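Local coordinates for acyl-CoA dehydrogenase (Mycobacterium thermoresistibile, PDB 3NF4), which probably catalyses the FAD-dependent alpha,beta-dehydrogenation of acyl-CoA thioesters, as other acyl-CoA dehydrogenases do, and holds bound flavin adenine dinucleotide, at residues T259-A264 against M361-I366; G290-D295 against A342-G347; A297-T302 against M336-D341. One frame throughout, in Å; residues are numbered along the deposited sequence.

Contact 1 (T259-A264 against M361-I366)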
ATOM      1  N   THR A 259      12.849 -13.525  -6.615  1.00 37.82           N
ATOM      2  CA  THR A 259      13.905 -12.559  -6.215  1.00 37.89           C
ATOM      3  C   THR A 259      14.860 -12.266  -7.399  1.00 38.80           C
ATOM      4  O   THR A 259      15.273 -11.120  -7.609  1.00 38.62           O
ATOM      5  CB  THR A 259      14.663 -13.058  -4.935  1.00 38.37           C
ATOM      6  OG1 THR A 259      13.721 -13.215  -3.860  1.00 36.71           O
ATOM      7  CG2 THR A 259      15.802 -12.091  -4.478  1.00 36.85           C
ATOM      8  N   GLY A 260      15.183 -13.290  -8.188  1.00 39.73           N
ATOM      9  CA  GLY A 260      16.166 -13.127  -9.285  1.00 40.17           C
ATOM     10  C   GLY A 260      15.545 -12.418 -10.479  1.00 40.97           C
ATOM     11  O   GLY A 260      16.226 -11.675 -11.170  1.00 40.82           O
ATOM     12  N   LEU A 261      14.244 -12.653 -10.714  1.00 40.66           N
ATOM     13  CA  LEU A 261      13.474 -11.884 -11.704  1.00 40.77           C
ATOM     14  C   LEU A 261      13.373 -10.398 -11.305  1.00 40.30           C
ATOM     15  O   LEU A 261      13.562  -9.502 -12.158  1.00 39.61           O
ATOM     16  CB  LEU A 261      12.046 -12.462 -11.869  1.00 40.88           C
ATOM     17  CG  LEU A 261      11.140 -11.742 -12.875  1.00 41.29           C
ATOM     18  CD1 LEU A 261      11.727 -11.690 -14.339  1.00 40.93           C
ATOM     19  CD2 LEU A 261       9.715 -12.320 -12.862  1.00 40.89           C
ATOM     20  N   ALA A 262      13.067 -10.131 -10.027  1.00 39.19           N
ATOM     21  CA  ALA A 262      13.120  -8.742  -9.540  1.00 39.09           C
ATOM     22  C   ALA A 262      14.526  -8.117  -9.667  1.00 39.37           C
ATOM     23  O   ALA A 262      14.643  -6.972 -10.069  1.00 39.69           O
ATOM     24  CB  ALA A 262      12.635  -8.632  -8.086  1.00 38.48           C
ATOM     25  N   GLN A 263      15.580  -8.856  -9.316  1.00 39.85           N
ATOM     26  CA  GLN A 263      16.953  -8.330  -9.444  1.00 40.50           C
ATOM     27  C   GLN A 263      17.295  -7.996 -10.908  1.00 41.18           C
ATOM     28  O   GLN A 263      17.917  -6.962 -11.180  1.00 42.70           O
ATOM     29  CB  GLN A 263      17.981  -9.301  -8.849  1.00 40.81           C
ATOM     30  CG  GLN A 263      19.464  -8.896  -8.995  1.00 42.11           C
ATOM     31  CD  GLN A 263      19.835  -7.639  -8.163  1.00 42.48           C
ATOM     32  OE1 GLN A 263      19.551  -7.536  -6.957  1.00 40.47           O
ATOM     33  NE2 GLN A 263      20.477  -6.695  -8.820  1.00 41.93           N
ATOM     34  N   ALA A 264      16.916  -8.866 -11.839  1.00 40.77           N
ATOM     35  CA  ALA A 264      17.113  -8.584 -13.277  1.00 41.52           C
ATOM     36  C   ALA A 264      16.431  -7.272 -13.741  1.00 40.92           C
ATOM     37  O   ALA A 264      16.992  -6.506 -14.495  1.00 41.45           O
ATOM     38  CB  ALA A 264      16.602  -9.752 -14.110  1.00 41.30           C
ATOM     39  N   MET A 361       7.660  -7.926 -16.390  1.00 37.56           N
ATOM     40  CA  MET A 361       6.333  -7.647 -15.853  1.00 37.91           C
ATOM     41  C   MET A 361       5.265  -8.721 -16.127  1.00 38.28           C
ATOM     42  O   MET A 361       4.455  -9.015 -15.263  1.00 38.57           O
ATOM     43  CB  MET A 361       5.835  -6.274 -16.328  1.00 37.93           C
ATOM     44  CG  MET A 361       4.600  -5.825 -15.602  1.00 37.74           C
ATOM     45  SD  MET A 361       4.077  -4.148 -16.037  1.00 42.75           S
ATOM     46  CE  MET A 361       2.384  -4.168 -15.434  1.00 38.75           C
ATOM     47  N   ARG A 362       5.252  -9.277 -17.327  1.00 38.82           N
ATOM     48  CA  ARG A 362       4.341 -10.370 -17.682  1.00 39.00           C
ATOM     49  C   ARG A 362       4.722 -11.693 -16.958  1.00 39.08           C
ATOM     50  O   ARG A 362       3.844 -12.447 -16.535  1.00 39.94           O
ATOM     51  CB  ARG A 362       4.280 -10.576 -19.225  1.00 39.37           C
ATOM     52  CG  ARG A 362       3.698  -9.370 -20.017  1.00 37.43           C
ATOM     53  CD  ARG A 362       3.549  -9.689 -21.518  1.00 38.36           C
ATOM     54  NE  ARG A 362       4.807  -9.584 -22.278  1.00 38.44           N
ATOM     55  CZ  ARG A 362       5.487 -10.610 -22.800  1.00 43.06           C
ATOM     56  NH1 ARG A 362       5.075 -11.865 -22.640  1.00 44.46           N
ATOM     57  NH2 ARG A 362       6.617 -10.395 -23.476  1.00 42.42           N
ATOM     58  N   GLU A 363       6.007 -11.942 -16.769  1.00 38.34           N
ATOM     59  CA  GLU A 363       6.462 -13.131 -16.049  1.00 38.85           C
ATOM     60  C   GLU A 363       6.154 -13.104 -14.551  1.00 39.05           C
ATOM     61  O   GLU A 363       5.918 -14.154 -13.942  1.00 39.35           O
ATOM     62  CB  GLU A 363       7.974 -13.365 -16.264  1.00 39.16           C
ATOM     63  CG  GLU A 363       8.276 -13.941 -17.631  1.00 40.48           C
ATOM     64  CD  GLU A 363       9.749 -13.843 -18.110  1.00 43.71           C
ATOM     65  OE1 GLU A 363      10.676 -13.464 -17.348  1.00 39.92           O
ATOM     66  OE2 GLU A 363       9.970 -14.168 -19.301  1.00 45.45           O
ATOM     67  N   ALA A 364       6.124 -11.916 -13.947  1.00 38.11           N
ATOM     68  CA  ALA A 364       5.981 -11.847 -12.487  1.00 37.19           C
ATOM     69  C   ALA A 364       4.566 -12.194 -11.988  1.00 37.12           C
ATOM     70  O   ALA A 364       4.418 -12.721 -10.876  1.00 35.96           O
ATOM     71  CB  ALA A 364       6.447 -10.447 -11.935  1.00 36.34           C
ATOM     72  N   LYS A 365       3.547 -11.879 -12.800  1.00 36.70           N
ATOM     73  CA  LYS A 365       2.140 -12.081 -12.410  1.00 37.24           C
ATOM     74  C   LYS A 365       1.813 -13.526 -11.994  1.00 38.20           C
ATOM     75  O   LYS A 365       1.145 -13.722 -10.991  1.00 37.93           O
ATOM     76  CB  LYS A 365       1.163 -11.591 -13.501  1.00 36.41           C
ATOM     77  CG  LYS A 365      -0.305 -11.721 -13.141  1.00 37.22           C
ATOM     78  CD  LYS A 365      -0.701 -10.842 -11.910  1.00 38.80           C
ATOM     79  CE  LYS A 365      -1.293 -11.707 -10.793  1.00 38.45           C
ATOM     80  NZ  LYS A 365      -1.720 -10.937  -9.579  1.00 37.30           N
ATOM     81  N   ILE A 366       2.284 -14.523 -12.746  1.00 40.01           N
ATOM     82  CA  ILE A 366       1.946 -15.954 -12.463  1.00 41.70           C
ATOM     83  C   ILE A 366       2.615 -16.452 -11.156  1.00 42.45           C
ATOM     84  O   ILE A 366       2.125 -17.360 -10.481  1.00 43.63           O
ATOM     85  CB  ILE A 366       2.320 -16.888 -13.670  1.00 43.12           C
ATOM     86  CG1 ILE A 366       1.814 -18.354 -13.487  1.00 46.14           C
ATOM     87  CG2 ILE A 366       3.830 -16.931 -13.873  1.00 40.47           C
ATOM     88  CD1 ILE A 366       0.297 -18.527 -13.139  1.00 46.19           C
TER

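Contact 2 (G290-D295 against A342-G347)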
ATOM      1  N   GLY A 290      14.592   8.858  -8.260  1.00 50.99           N
ATOM      2  CA  GLY A 290      15.522   8.387  -7.228  1.00 49.74           C
ATOM      3  C   GLY A 290      14.830   7.606  -6.114  1.00 48.61           C
ATOM      4  O   GLY A 290      15.283   6.517  -5.738  1.00 48.36           O
ATOM      5  N   PHE A 291      13.725   8.163  -5.614  1.00 47.69           N
ATOM      6  CA  PHE A 291      12.889   7.553  -4.588  1.00 47.18           C
ATOM      7  C   PHE A 291      12.171   6.266  -5.088  1.00 46.06           C
ATOM      8  O   PHE A 291      12.028   5.301  -4.353  1.00 45.22           O
ATOM      9  CB  PHE A 291      11.900   8.588  -4.026  1.00 47.24           C
ATOM     10  CG  PHE A 291      12.494   9.481  -2.947  1.00 49.02           C
ATOM     11  CD1 PHE A 291      13.832   9.872  -2.992  1.00 52.13           C
ATOM     12  CD2 PHE A 291      11.715   9.908  -1.868  1.00 49.50           C
ATOM     13  CE1 PHE A 291      14.384  10.693  -1.999  1.00 51.77           C
ATOM     14  CE2 PHE A 291      12.245  10.697  -0.873  1.00 48.52           C
ATOM     15  CZ  PHE A 291      13.588  11.098  -0.934  1.00 51.28           C
ATOM     16  N   LEU A 292      11.752   6.247  -6.346  1.00 44.93           N
ATOM     17  CA  LEU A 292      11.174   5.033  -6.911  1.00 43.56           C
ATOM     18  C   LEU A 292      12.232   3.901  -6.986  1.00 42.44           C
ATOM     19  O   LEU A 292      11.945   2.775  -6.578  1.00 42.07           O
ATOM     20  CB  LEU A 292      10.593   5.332  -8.286  1.00 44.25           C
ATOM     21  CG  LEU A 292       9.511   4.471  -8.908  1.00 46.01           C
ATOM     22  CD1 LEU A 292       8.144   4.825  -8.305  1.00 46.99           C
ATOM     23  CD2 LEU A 292       9.491   4.726 -10.392  1.00 46.23           C
ATOM     24  N   LEU A 293      13.438   4.205  -7.470  1.00 40.87           N
ATOM     25  CA  LEU A 293      14.543   3.228  -7.505  1.00 40.15           C
ATOM     26  C   LEU A 293      14.998   2.765  -6.118  1.00 39.76           C
ATOM     27  O   LEU A 293      15.332   1.591  -5.925  1.00 39.04           O
ATOM     28  CB  LEU A 293      15.752   3.781  -8.268  1.00 40.99           C
ATOM     29  CG  LEU A 293      15.669   3.863  -9.792  1.00 42.12           C
ATOM     30  CD1 LEU A 293      16.719   4.849 -10.300  1.00 44.73           C
ATOM     31  CD2 LEU A 293      15.848   2.493 -10.428  1.00 39.72           C
ATOM     32  N   ALA A 294      15.025   3.692  -5.165  1.00 39.67           N
ATOM     33  CA  ALA A 294      15.363   3.367  -3.763  1.00 40.04           C
ATOM     34  C   ALA A 294      14.394   2.345  -3.179  1.00 38.90           C
ATOM     35  O   ALA A 294      14.838   1.383  -2.543  1.00 39.33           O
ATOM     36  CB  ALA A 294      15.428   4.656  -2.861  1.00 39.32           C
ATOM     37  N   ASP A 295      13.092   2.541  -3.402  1.00 38.06           N
ATOM     38  CA  ASP A 295      12.069   1.575  -2.924  1.00 38.43           C
ATOM     39  C   ASP A 295      12.144   0.222  -3.631  1.00 37.74           C
ATOM     40  O   ASP A 295      11.931  -0.793  -2.987  1.00 36.97           O
ATOM     41  CB  ASP A 295      10.631   2.137  -2.989  1.00 38.49           C
ATOM     42  CG  ASP A 295      10.343   3.209  -1.887  1.00 41.62           C
ATOM     43  OD1 ASP A 295      10.804   3.102  -0.718  1.00 43.42           O
ATOM     44  OD2 ASP A 295       9.632   4.180  -2.201  1.00 46.36           O
ATOM     45  N   ALA A 342       9.790  -0.875 -12.879  1.00 33.86           N
ATOM     46  CA  ALA A 342      10.877  -0.832 -13.838  1.00 35.34           C
ATOM     47  C   ALA A 342      10.427  -0.344 -15.249  1.00 36.73           C
ATOM     48  O   ALA A 342      11.213   0.326 -15.936  1.00 37.72           O
ATOM     49  CB  ALA A 342      11.681  -2.164 -13.897  1.00 34.67           C
ATOM     50  N   VAL A 343       9.206  -0.688 -15.677  1.00 36.07           N
ATOM     51  CA  VAL A 343       8.630  -0.187 -16.931  1.00 36.21           C
ATOM     52  C   VAL A 343       8.440   1.323 -16.763  1.00 38.36           C
ATOM     53  O   VAL A 343       8.713   2.097 -17.673  1.00 39.55           O
ATOM     54  CB  VAL A 343       7.243  -0.852 -17.234  1.00 35.34           C
ATOM     55  CG1 VAL A 343       6.571  -0.244 -18.511  1.00 34.21           C
ATOM     56  CG2 VAL A 343       7.434  -2.309 -17.440  1.00 31.91           C
ATOM     57  N   GLN A 344       7.959   1.721 -15.586  1.00 39.39           N
ATOM     58  CA  GLN A 344       7.773   3.121 -15.229  1.00 41.22           C
ATOM     59  C   GLN A 344       9.067   3.977 -15.402  1.00 42.15           C
ATOM     60  O   GLN A 344       9.027   5.049 -16.014  1.00 42.67           O
ATOM     61  CB  GLN A 344       7.189   3.218 -13.796  1.00 40.63           C
ATOM     62  CG  GLN A 344       6.548   4.594 -13.416  1.00 41.11           C
ATOM     63  CD  GLN A 344       5.334   4.925 -14.261  1.00 44.06           C
ATOM     64  OE1 GLN A 344       4.697   4.024 -14.823  1.00 40.51           O
ATOM     65  NE2 GLN A 344       5.014   6.233 -14.377  1.00 44.05           N
ATOM     66  N   VAL A 345      10.198   3.484 -14.882  1.00 42.89           N
ATOM     67  CA  VAL A 345      11.526   4.126 -15.047  1.00 43.58           C
ATOM     68  C   VAL A 345      11.933   4.365 -16.542  1.00 45.14           C
ATOM     69  O   VAL A 345      12.441   5.435 -16.887  1.00 44.96           O
ATOM     70  CB  VAL A 345      12.618   3.353 -14.247  1.00 43.82           C
ATOM     71  CG1 VAL A 345      14.006   3.848 -14.574  1.00 44.32           C
ATOM     72  CG2 VAL A 345      12.344   3.442 -12.715  1.00 42.74           C
ATOM     73  N   PHE A 346      11.660   3.400 -17.426  1.00 45.57           N
ATOM     74  CA  PHE A 346      11.964   3.576 -18.858  1.00 46.82           C
ATOM     75  C   PHE A 346      11.074   4.606 -19.623  1.00 47.91           C
ATOM     76  O   PHE A 346      11.475   5.112 -20.679  1.00 49.05           O
ATOM     77  CB  PHE A 346      11.942   2.227 -19.582  1.00 46.20           C
ATOM     78  CG  PHE A 346      13.195   1.385 -19.388  1.00 45.63           C
ATOM     79  CD1 PHE A 346      13.464   0.768 -18.156  1.00 41.66           C
ATOM     80  CD2 PHE A 346      14.074   1.168 -20.451  1.00 44.79           C
ATOM     81  CE1 PHE A 346      14.581  -0.039 -17.976  1.00 41.27           C
ATOM     82  CE2 PHE A 346      15.246   0.367 -20.292  1.00 44.66           C
ATOM     83  CZ  PHE A 346      15.490  -0.246 -19.047  1.00 44.76           C
ATOM     84  N   GLY A 347       9.878   4.914 -19.106  1.00 47.84           N
ATOM     85  CA  GLY A 347       8.926   5.741 -19.845  1.00 46.93           C
ATOM     86  C   GLY A 347       8.357   4.977 -21.036  1.00 47.53           C
ATOM     87  O   GLY A 347       8.270   3.743 -21.009  1.00 46.62           O
TER

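Contact 3 (A297-T302 against M336-D341)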
ATOM      1  N   ALA A 297      15.110  -1.082  -4.709  1.00 39.26           N
ATOM      2  CA  ALA A 297      16.311  -1.735  -4.165  1.00 39.06           C
ATOM      3  C   ALA A 297      16.053  -2.361  -2.765  1.00 38.91           C
ATOM      4  O   ALA A 297      16.545  -3.471  -2.478  1.00 39.88           O
ATOM      5  CB  ALA A 297      17.506  -0.765  -4.151  1.00 38.76           C
ATOM      6  N   ALA A 298      15.308  -1.648  -1.919  1.00 36.83           N
ATOM      7  CA  ALA A 298      14.841  -2.148  -0.627  1.00 37.47           C
ATOM      8  C   ALA A 298      13.976  -3.434  -0.733  1.00 37.73           C
ATOM      9  O   ALA A 298      14.143  -4.395   0.054  1.00 37.96           O
ATOM     10  CB  ALA A 298      14.059  -1.063   0.106  1.00 35.67           C
ATOM     11  N   ALA A 299      13.077  -3.459  -1.716  1.00 36.95           N
ATOM     12  CA  ALA A 299      12.225  -4.626  -1.930  1.00 36.57           C
ATOM     13  C   ALA A 299      13.029  -5.888  -2.301  1.00 36.57           C
ATOM     14  O   ALA A 299      12.789  -6.972  -1.727  1.00 36.73           O
ATOM     15  CB  ALA A 299      11.085  -4.314  -2.979  1.00 36.33           C
ATOM     16  N   VAL A 300      13.972  -5.764  -3.240  1.00 36.17           N
ATOM     17  CA  VAL A 300      14.835  -6.895  -3.593  1.00 35.60           C
ATOM     18  C   VAL A 300      15.690  -7.384  -2.399  1.00 36.54           C
ATOM     19  O   VAL A 300      15.743  -8.596  -2.127  1.00 36.15           O
ATOM     20  CB  VAL A 300      15.742  -6.622  -4.829  1.00 36.97           C
ATOM     21  CG1 VAL A 300      16.501  -7.906  -5.242  1.00 38.13           C
ATOM     22  CG2 VAL A 300      14.928  -6.089  -6.038  1.00 33.31           C
ATOM     23  N   ALA A 301      16.318  -6.465  -1.659  1.00 36.37           N
ATOM     24  CA  ALA A 301      17.219  -6.877  -0.584  1.00 36.98           C
ATOM     25  C   ALA A 301      16.427  -7.622   0.514  1.00 37.73           C
ATOM     26  O   ALA A 301      16.854  -8.668   1.034  1.00 38.21           O
ATOM     27  CB  ALA A 301      17.988  -5.649   0.005  1.00 37.02           C
ATOM     28  N   THR A 302      15.284  -7.057   0.861  1.00 37.32           N
ATOM     29  CA  THR A 302      14.372  -7.623   1.832  1.00 38.58           C
ATOM     30  C   THR A 302      13.868  -9.046   1.431  1.00 38.72           C
ATOM     31  O   THR A 302      13.799  -9.945   2.269  1.00 39.07           O
ATOM     32  CB  THR A 302      13.193  -6.656   1.985  1.00 38.16           C
ATOM     33  OG1 THR A 302      13.652  -5.500   2.701  1.00 41.06           O
ATOM     34  CG2 THR A 302      12.064  -7.281   2.747  1.00 40.64           C
ATOM     35  N   MET A 336       6.278  -8.457  -8.436  1.00 36.62           N
ATOM     36  CA  MET A 336       5.210  -7.748  -9.129  1.00 36.84           C
ATOM     37  C   MET A 336       5.385  -6.234  -9.001  1.00 36.90           C
ATOM     38  O   MET A 336       5.231  -5.504  -9.985  1.00 37.23           O
ATOM     39  CB  MET A 336       3.821  -8.175  -8.643  1.00 37.30           C
ATOM     40  CG  MET A 336       2.658  -7.672  -9.541  1.00 37.72           C
ATOM     41  SD  MET A 336       2.675  -8.581 -11.116  1.00 42.95           S
ATOM     42  CE  MET A 336       3.208  -7.272 -12.219  1.00 40.58           C
ATOM     43  N   LYS A 337       5.740  -5.759  -7.813  1.00 36.17           N
ATOM     44  CA  LYS A 337       5.963  -4.307  -7.621  1.00 36.74           C
ATOM     45  C   LYS A 337       7.216  -3.750  -8.330  1.00 35.79           C
ATOM     46  O   LYS A 337       7.158  -2.662  -8.906  1.00 36.24           O
ATOM     47  CB  LYS A 337       6.016  -3.974  -6.120  1.00 37.61           C
ATOM     48  CG  LYS A 337       6.124  -2.501  -5.782  1.00 42.05           C
ATOM     49  CD  LYS A 337       6.840  -2.296  -4.425  1.00 49.08           C
ATOM     50  CE  LYS A 337       7.117  -0.790  -4.126  1.00 52.64           C
ATOM     51  NZ  LYS A 337       7.312  -0.515  -2.651  1.00 56.15           N
ATOM     52  N   VAL A 338       8.343  -4.469  -8.263  1.00 34.43           N
ATOM     53  CA  VAL A 338       9.604  -4.024  -8.899  1.00 33.67           C
ATOM     54  C   VAL A 338       9.532  -4.064 -10.440  1.00 34.26           C
ATOM     55  O   VAL A 338      10.025  -3.158 -11.104  1.00 33.98           O
ATOM     56  CB  VAL A 338      10.818  -4.854  -8.379  1.00 34.31           C
ATOM     57  CG1 VAL A 338      12.060  -4.616  -9.174  1.00 32.65           C
ATOM     58  CG2 VAL A 338      11.065  -4.595  -6.835  1.00 33.09           C
ATOM     59  N   THR A 339       8.903  -5.092 -11.016  1.00 33.99           N
ATOM     60  CA  THR A 339       8.845  -5.186 -12.486  1.00 33.97           C
ATOM     61  C   THR A 339       7.929  -4.099 -13.067  1.00 35.13           C
ATOM     62  O   THR A 339       8.237  -3.544 -14.144  1.00 36.08           O
ATOM     63  CB  THR A 339       8.376  -6.569 -12.971  1.00 34.10           C
ATOM     64  OG1 THR A 339       7.172  -6.942 -12.282  1.00 32.80           O
ATOM     65  CG2 THR A 339       9.439  -7.655 -12.751  1.00 32.70           C
ATOM     66  N   THR A 340       6.818  -3.811 -12.359  1.00 34.40           N
ATOM     67  CA  THR A 340       5.863  -2.752 -12.702  1.00 34.91           C
ATOM     68  C   THR A 340       6.460  -1.321 -12.649  1.00 34.87           C
ATOM     69  O   THR A 340       6.181  -0.487 -13.521  1.00 33.82           O
ATOM     70  CB  THR A 340       4.595  -2.791 -11.774  1.00 35.40           C
ATOM     71  OG1 THR A 340       3.871  -4.011 -12.019  1.00 36.91           O
ATOM     72  CG2 THR A 340       3.664  -1.578 -12.042  1.00 33.93           C
ATOM     73  N   ASP A 341       7.242  -1.049 -11.607  1.00 34.47           N
ATOM     74  CA  ASP A 341       8.019   0.194 -11.494  1.00 34.69           C
ATOM     75  C   ASP A 341       9.244   0.263 -12.457  1.00 34.99           C
ATOM     76  O   ASP A 341       9.679   1.354 -12.814  1.00 35.81           O
ATOM     77  CB  ASP A 341       8.492   0.379 -10.035  1.00 35.28           C
ATOM     78  CG  ASP A 341       7.341   0.720  -9.063  1.00 37.24           C
ATOM     79  OD1 ASP A 341       6.263   1.194  -9.487  1.00 40.54           O
ATOM     80  OD2 ASP A 341       7.509   0.499  -7.854  1.00 43.82           O
TER

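Contact 1 (T259-A264 against M361-I366)
The carboxylate of Glu363 is the flat group that matters here, and Leu261 comes at one of its oxygens rather than over a face: methyl CD1 of Leu261 lies 3.6 Å from OE1 of Glu363. The other oxygen, OE2, is in a salt bridge with Arg359, one turn back on the same helix. Two helices of the all-helical C-terminal domain characteristic of acyl-CoA dehydrogenases meet at this point, 247-274 and 357-367, and the pair is buried. With CG of Leu261 anti to the backbone N (chi1 180°), its forked end reaches across to the facing helix. CB of Glu363 lies 4.0 Å from CD2 of Leu261, adding an aliphatic carbon beside the extended chain that carries the carboxylate. No hydrogen bond joins the two segments. Close by, Arg362 O is hydrogen-bonded to Tyr351 OH of a second subunit and Ile366 touches the FAD, so this helix of the bundle also borders the subunit interface and the flavin. The second methyl of Leu261 presses on backbone as much as on side chain: CD2 sits 3.8 Å from Ala364 N and 3.9 Å from Ala364 CB.

Contact 2 (G290-D295 against A342-G347)
Gln344 is the first residue along 342-347 to meet the facing helix, and it does so with its aliphatic stem: CG of Gln344 lies 4.2 Å from CD2 of Leu292. The amide then turns away and is taken up by a second subunit, where OE1 bonds Lys365 and NE2 bonds Gln375, so one side chain serves an intramolecular apolar seam and a subunit interface at once. Val345 follows, and it shares the largest part of the contact about equally with Leu292. Its CG1 is anti to the backbone N (chi1 171°), which leaves CG2 as the branch that touches both leucines, 3.9 Å from CD2 of Leu292 and 4.3 Å from CD2 of Leu293. Leu292 and Val345 pass each other in opposite directions and touch through one methyl of each. At Gly347 the chain leaves helical geometry with positive phi (71°), while its N still bonds Gln344 O at 3.2 Å. The helical parts are near antiparallel, 155° between their directions, with axes 10.7 Å apart, a spacing bridged by these branched side chains. Helix 247-274 packs against both partners: its Ala269 touches Leu293 and Val345, so three helices of the C-terminal bundle converge here, while a third subunit lies against Phe291, Ala294 and Asp295.

Contact 3 (A297-T302 against M336-D341)
Ala299 and Val300 of helix 289-315 both rest on a single methyl of Val338, and the residues around them in 297-302 show how the helix divides its faces. Ala297, Ala298, Ala301 and Thr302 lie against a third subunit, packing on its Ile381, Ile326, Ile326 and Thr302 respectively. Ala297 points away from helix 321-346. The carbonyl oxygen of Ala298 takes two bonds from Thr302: N at 3.0 Å and OG1 at 2.9 Å from Ala298 O, arriving from opposite faces of the carbonyl plane. Ala299 is the residue aimed straight across, its CB 3.9 Å from CG2 of Val338. Next comes Val300, which meets the same CG2 with its own CG2 at 4.2 Å and also touches Ala262 and Gln263 of helix 247-274. On the facing helix, CG1 of Val338 is anti to the backbone N (chi1 169°), and CG2 is the branch directed at the alanine. At Thr302 the hydroxyl folds back over the previous turn. Thr340 makes the same kind of bond within its own helix: OG1 donates to Met336 O at 2.9 Å. In this part of the C-terminal helical bundle the closest contacts between the segments are between methyl groups, with no hydrogen bond between them. The threonine hydroxyls are satisfied within their own helices, and the small alanine side chain lets the backbones come close, 7.5 Å between CA of Ala299 and CA of Val338.

All three contacts are buried seams of one C-terminal helical bundle, set progressively farther out: contact 1 lies about 13 Å from the chain centre, contact 3 about 20 Å and contact 2 about 28 Å, measured between centres. Contacts 2 and 3 hold the same two helices, 289-315 and 321-346, whereas contact 1 joins 247-274 to 357-367. Contacts 1 and 3 adjoin, with Ala364 CB 3.6 Å from Thr339 OG1, and Ala262 O 3.6 Å from Val338 CG1. Contact 1 brings a carboxylate to a leucine; the outer two are apolar packing, one alanine and two valines in contact 3 and leucine-rich in contact 2. A second subunit borders all three, and a third subunit also lies against contacts 2 and 3.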